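Local atomic coordinates of Arf-GAP with coiled-coil, ANK repeat and PH domain-containing protein 2 (Homo sapiens, PDB entry 6IF3), a protein that acts as a GTPase-activating protein for the small GTPase ARF6 and uses its ankyrin repeats, the part crystallised here, to interact with RAB35. Residues Val87-Lys99 with Ile157-Lys171. Numbering follows the deposited sequence.
Sequences VLGHTGQVCLFLK and IFRDFSQMASNNPEK
Phe161 lies against Gly92 and Cys95, fastening the short helix 157-161 to helix 91-99 of the second ankyrin repeat; the two axes run nearly antiparallel, at 175°. With CG anti to the backbone N (chi1 164°), the side chain reaches the helix in steps. CB meets Cys95 SG at 3.6 Å, CG is about equally near Cys95 CB and SG, CD1 takes the methyl CG2 of Thr91 at the ring edge, and CE1 and CZ end on CA of Gly92, which has no side chain, CZ at 3.4 Å. An alanine in place of Phe161 would remove the ring and is likely to open a gap beside Gly92, leaving Cys95 SG without its oblique aromatic neighbour. Thr91 CG2 also touches Met164 SD at 3.8 Å, and Thr91 packs on Ile126 and Leu129 of helix 124-141 as well. Toward the other end, Ile157 CD1 touches both Lys99 CG and Leu98 CB, the latter at 3.8 Å.

The one direct hydrogen bond lies at the start of helix 91-99. Gly92 N donates to Ser166 O at 3.1 Å and a nearly straight 169°; water 4 donates to that same oxygen and accepts from Gln93 N. Water 3 joins Thr91 OG1 to Ala165 O, water 2 joins Leu88 O, beside the Schellman motif at Gly89, to Asn168 N, and at the far end water 5 accepts from Lys99 NZ and Phe158 N. Lys171 lays its methylenes on Gly89, CD 3.8 Å from Gly89 CA. The chemistry thus divides: apolar side chains seat the short helix, whereas the following loop supplies one carbonyl to the amide of Gly92, with water bridges adding to its direct contacts.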
loop_
_atom_site.group_PDB
_atom_site.type_symbol
_atom_site.label_atom_id
_atom_site.label_comp_id
_atom_site.label_asym_id
_atom_site.label_seq_id
_atom_site.Cartn_x
_atom_site.Cartn_y
_atom_site.Cartn_z
ATOM N N VAL A 87 16.413 -1.541 -1.591
ATOM C CA VAL A 87 17.279 -2.648 -1.203
ATOM C C VAL A 87 17.848 -2.466 0.212
ATOM O O VAL A 87 17.851 -3.411 0.998
ATOM C CB VAL A 87 18.424 -2.799 -2.209
ATOM C CG1 VAL A 87 19.473 -3.784 -1.696
ATOM C CG2 VAL A 87 17.841 -3.272 -3.567
ATOM N N LEU A 88 18.253 -1.238 0.559
ATOM C CA LEU A 88 18.875 -1.018 1.875
ATOM C C LEU A 88 17.853 -0.819 3.008
ATOM O O LEU A 88 18.233 -0.783 4.180
ATOM C CB LEU A 88 19.817 0.173 1.810
ATOM C CG LEU A 88 20.992 -0.067 0.859
ATOM C CD1 LEU A 88 21.830 1.183 0.802
ATOM C CD2 LEU A 88 21.865 -1.234 1.308
ATOM N N GLY A 89 16.561 -0.717 2.669
ATOM C CA GLY A 89 15.511 -0.572 3.685
ATOM C C GLY A 89 15.409 0.857 4.193
ATOM O O GLY A 89 14.921 1.107 5.294
ATOM N N HIS A 90 15.890 1.803 3.388
ATOM C CA HIS A 90 15.841 3.225 3.755
ATOM C C HIS A 90 14.479 3.854 3.490
ATOM O O HIS A 90 14.252 4.561 2.475
ATOM C CB HIS A 90 16.929 3.983 3.004
ATOM C CG HIS A 90 18.304 3.590 3.422
ATOM N ND1 HIS A 90 19.444 4.073 2.806
ATOM C CD2 HIS A 90 18.733 2.758 4.405
ATOM C CE1 HIS A 90 20.510 3.567 3.400
ATOM N NE2 HIS A 90 20.110 2.760 4.368
ATOM N N THR A 91 13.562 3.595 4.418
ATOM C CA THR A 91 12.168 3.994 4.266
ATOM C C THR A 91 11.991 5.503 4.042
ATOM O O THR A 91 11.211 5.927 3.176
ATOM C CB THR A 91 11.363 3.573 5.488
ATOM O OG1 THR A 91 11.586 2.171 5.766
ATOM C CG2 THR A 91 9.886 3.784 5.227
ATOM N N GLY A 92 12.745 6.309 4.776
ATOM C CA GLY A 92 12.611 7.758 4.641
ATOM C C GLY A 92 13.047 8.243 3.260
ATOM O O GLY A 92 12.374 9.099 2.671
ATOM N N GLN A 93 14.147 7.703 2.756
ATOM C CA GLN A 93 14.589 8.042 1.412
ATOM C C GLN A 93 13.594 7.576 0.361
ATOM O O GLN A 93 13.376 8.277 -0.621
ATOM C CB GLN A 93 15.977 7.459 1.119
ATOM C CG GLN A 93 17.079 8.093 1.957
ATOM C CD GLN A 93 18.414 7.370 1.789
ATOM O OE1 GLN A 93 18.477 6.282 1.218
ATOM N NE2 GLN A 93 19.482 7.987 2.288
ATOM N N VAL A 94 12.979 6.405 0.554
ATOM C CA VAL A 94 11.926 5.939 -0.374
ATOM C C VAL A 94 10.774 6.967 -0.409
ATOM O O VAL A 94 10.280 7.363 -1.463
ATOM C CB VAL A 94 11.408 4.535 0.037
ATOM C CG1 VAL A 94 10.106 4.165 -0.716
ATOM C CG2 VAL A 94 12.499 3.488 -0.249
ATOM N N CYS A 95 10.353 7.439 0.757
ATOM C CA CYS A 95 9.268 8.394 0.823
ATOM C C CYS A 95 9.623 9.699 0.086
ATOM O O CYS A 95 8.834 10.190 -0.709
ATOM C CB CYS A 95 8.912 8.684 2.280
ATOM S SG CYS A 95 7.448 9.658 2.462
ATOM N N LEU A 96 10.820 10.214 0.341
ATOM C CA LEU A 96 11.294 11.432 -0.328
ATOM C C LEU A 96 11.303 11.277 -1.855
ATOM O O LEU A 96 10.756 12.097 -2.582
ATOM C CB LEU A 96 12.684 11.765 0.181
ATOM C CG LEU A 96 13.356 12.897 -0.622
ATOM C CD1 LEU A 96 12.723 14.235 -0.361
ATOM C CD2 LEU A 96 14.857 12.900 -0.312
ATOM N N PHE A 97 11.886 10.188 -2.318
ATOM C CA PHE A 97 11.983 9.969 -3.758
ATOM C C PHE A 97 10.612 9.826 -4.389
ATOM O O PHE A 97 10.383 10.369 -5.466
ATOM C CB PHE A 97 12.849 8.736 -4.070
ATOM C CG PHE A 97 14.287 8.901 -3.685
ATOM C CD1 PHE A 97 14.882 10.167 -3.642
ATOM C CD2 PHE A 97 15.060 7.795 -3.346
ATOM C CE1 PHE A 97 16.222 10.316 -3.265
ATOM C CE2 PHE A 97 16.389 7.921 -2.965
ATOM C CZ PHE A 97 16.981 9.174 -2.921
ATOM N N LEU A 98 9.697 9.114 -3.735
ATOM C CA LEU A 98 8.348 8.978 -4.281
ATOM C C LEU A 98 7.680 10.367 -4.392
ATOM O O LEU A 98 7.048 10.667 -5.410
ATOM C CB LEU A 98 7.523 8.012 -3.418
ATOM C CG LEU A 98 7.976 6.551 -3.541
ATOM C CD1 LEU A 98 7.211 5.690 -2.525
ATOM C CD2 LEU A 98 7.699 6.024 -4.961
ATOM N N LYS A 99 7.827 11.222 -3.372
ATOM C CA LYS A 99 7.214 12.548 -3.398
ATOM C C LYS A 99 7.890 13.462 -4.408
ATOM O O LYS A 99 7.301 14.451 -4.848
ATOM C CB LYS A 99 7.261 13.187 -2.014
ATOM C CG LYS A 99 6.249 12.565 -1.088
ATOM C CD LYS A 99 6.485 12.922 0.362
ATOM C CE LYS A 99 6.342 14.415 0.615
ATOM N NZ LYS A 99 4.980 14.996 0.375
ATOM N N ILE A 157 1.445 10.392 1.710
ATOM C CA ILE A 157 2.315 9.287 2.122
ATOM C C ILE A 157 3.333 9.784 3.159
ATOM O O ILE A 157 3.907 8.964 3.892
ATOM C CB ILE A 157 3.010 8.604 0.939
ATOM C CG1 ILE A 157 3.915 9.585 0.201
ATOM C CG2 ILE A 157 1.958 7.989 -0.021
ATOM C CD1 ILE A 157 4.864 8.881 -0.785
ATOM N N PHE A 158 3.570 11.101 3.229
ATOM C CA PHE A 158 4.413 11.588 4.327
ATOM C C PHE A 158 3.763 11.287 5.669
ATOM O O PHE A 158 4.435 10.883 6.631
ATOM C CB PHE A 158 4.688 13.083 4.237
ATOM C CG PHE A 158 5.348 13.626 5.480
ATOM C CD1 PHE A 158 6.695 13.380 5.726
ATOM C CD2 PHE A 158 4.604 14.330 6.433
ATOM C CE1 PHE A 158 7.297 13.867 6.901
ATOM C CE2 PHE A 158 5.193 14.805 7.601
ATOM C CZ PHE A 158 6.553 14.568 7.839
ATOM N N ARG A 159 2.461 11.545 5.759
ATOM C CA ARG A 159 1.751 11.270 6.993
ATOM C C ARG A 159 1.869 9.792 7.342
ATOM O O ARG A 159 2.096 9.430 8.508
ATOM C CB ARG A 159 0.272 11.655 6.874
ATOM C CG ARG A 159 -0.456 11.569 8.236
ATOM C CD ARG A 159 -1.895 11.953 8.099
ATOM N NE ARG A 159 -2.538 12.125 9.394
ATOM C CZ ARG A 159 -3.785 12.555 9.543
ATOM N NH1 ARG A 159 -4.504 12.829 8.453
ATOM N NH2 ARG A 159 -4.306 12.737 10.757
ATOM N N ASP A 160 1.724 8.939 6.337
ATOM C CA ASP A 160 1.879 7.488 6.552
ATOM C C ASP A 160 3.312 7.097 6.948
ATOM O O ASP A 160 3.492 6.143 7.730
ATOM C CB ASP A 160 1.488 6.728 5.297
ATOM C CG ASP A 160 0.056 6.988 4.910
ATOM O OD1 ASP A 160 -0.774 7.095 5.823
ATOM O OD2 ASP A 160 -0.240 7.107 3.711
ATOM N N PHE A 161 4.296 7.816 6.420
ATOM C CA PHE A 161 5.690 7.577 6.739
ATOM C C PHE A 161 6.009 8.050 8.173
ATOM O O PHE A 161 6.893 7.475 8.853
ATOM C CB PHE A 161 6.621 8.300 5.719
ATOM C CG PHE A 161 8.028 8.410 6.203
ATOM C CD1 PHE A 161 8.795 7.268 6.367
ATOM C CD2 PHE A 161 8.558 9.652 6.600
ATOM C CE1 PHE A 161 10.075 7.333 6.911
ATOM C CE2 PHE A 161 9.830 9.718 7.136
ATOM C CZ PHE A 161 10.590 8.564 7.272
ATOM N N SER A 162 5.324 9.102 8.629
ATOM C CA SER A 162 5.759 9.841 9.817
ATOM C C SER A 162 5.887 8.984 11.089
ATOM O O SER A 162 6.654 9.337 11.973
ATOM C CB SER A 162 4.828 11.048 10.100
ATOM O OG SER A 162 3.515 10.678 10.524
ATOM N N GLN A 163 5.192 7.852 11.175
ATOM C CA GLN A 163 5.351 7.012 12.369
ATOM C C GLN A 163 6.039 5.684 12.068
ATOM O O GLN A 163 6.150 4.831 12.958
ATOM C CB GLN A 163 3.996 6.757 13.041
ATOM C CG GLN A 163 3.309 8.004 13.563
ATOM C CD GLN A 163 3.960 8.647 14.797
ATOM O OE1 GLN A 163 5.088 8.344 15.173
ATOM N NE2 GLN A 163 3.228 9.549 15.427
ATOM N N MET A 164 6.517 5.527 10.835
ATOM C CA MET A 164 7.375 4.393 10.449
ATOM C C MET A 164 8.841 4.627 10.843
ATOM O O MET A 164 9.294 5.770 10.928
ATOM C CB MET A 164 7.346 4.152 8.951
ATOM C CG MET A 164 5.996 3.981 8.317
ATOM S SD MET A 164 6.302 3.824 6.539
ATOM C CE MET A 164 4.634 3.477 5.956
ATOM N N ALA A 165 9.594 3.546 11.026
ATOM C CA ALA A 165 11.040 3.664 11.210
ATOM C C ALA A 165 11.683 4.206 9.933
ATOM O O ALA A 165 11.325 3.796 8.827
ATOM C CB ALA A 165 11.642 2.332 11.587
ATOM N N SER A 166 12.636 5.122 10.086
ATOM C CA SER A 166 13.251 5.773 8.931
ATOM C C SER A 166 14.159 4.801 8.159
ATOM O O SER A 166 14.482 5.033 6.990
ATOM C CB SER A 166 14.041 7.010 9.385
ATOM O OG SER A 166 14.405 7.834 8.289
ATOM N N ASN A 167 14.545 3.709 8.821
ATOM C CA ASN A 167 15.453 2.715 8.264
ATOM C C ASN A 167 15.418 1.421 9.078
ATOM O O ASN A 167 14.760 1.347 10.119
ATOM C CB ASN A 167 16.883 3.252 8.230
ATOM C CG ASN A 167 17.449 3.482 9.625
ATOM O OD1 ASN A 167 17.171 4.499 10.260
ATOM N ND2 ASN A 167 18.222 2.522 10.117
ATOM N N ASN A 168 16.134 0.402 8.613
ATOM C CA ASN A 168 16.285 -0.814 9.396
ATOM C C ASN A 168 17.776 -1.120 9.561
ATOM O O ASN A 168 18.435 -1.575 8.615
ATOM C CB ASN A 168 15.534 -1.982 8.740
ATOM C CG ASN A 168 15.850 -3.336 9.379
ATOM O OD1 ASN A 168 16.306 -3.421 10.523
ATOM N ND2 ASN A 168 15.581 -4.404 8.638
ATOM N N PRO A 169 18.314 -0.851 10.766
ATOM C CA PRO A 169 19.741 -1.032 11.072
ATOM C C PRO A 169 20.181 -2.497 11.079
ATOM O O PRO A 169 21.383 -2.764 11.139
ATOM C CB PRO A 169 19.881 -0.417 12.470
ATOM C CG PRO A 169 18.519 -0.515 13.066
ATOM C CD PRO A 169 17.566 -0.318 11.921
ATOM N N GLU A 170 19.230 -3.425 11.023
ATOM C CA GLU A 170 19.557 -4.850 10.987
ATOM C C GLU A 170 19.784 -5.337 9.550
ATOM O O GLU A 170 20.394 -6.385 9.317
ATOM C CB GLU A 170 18.456 -5.660 11.658
ATOM N N LYS A 171 19.287 -4.556 8.595
ATOM C CA LYS A 171 19.552 -4.757 7.172
ATOM C C LYS A 171 21.018 -4.451 6.861
ATOM O O LYS A 171 21.642 -3.638 7.546
ATOM C CB LYS A 171 18.626 -3.854 6.345
ATOM C CG LYS A 171 17.951 -4.518 5.169
ATOM C CD LYS A 171 16.534 -3.984 4.994
ATOM C CE LYS A 171 15.895 -4.567 3.754
ATOM N NZ LYS A 171 15.931 -6.060 3.770
HETATM O O HOH W 1 15.953 -5.405 0.708
HETATM O O HOH W 2 17.797 0.524 6.492
HETATM O O HOH W 3 10.477 1.437 8.031
HETATM O O HOH W 4 15.828 6.654 5.097
HETATM O O HOH W 5 2.837 13.320 1.380
#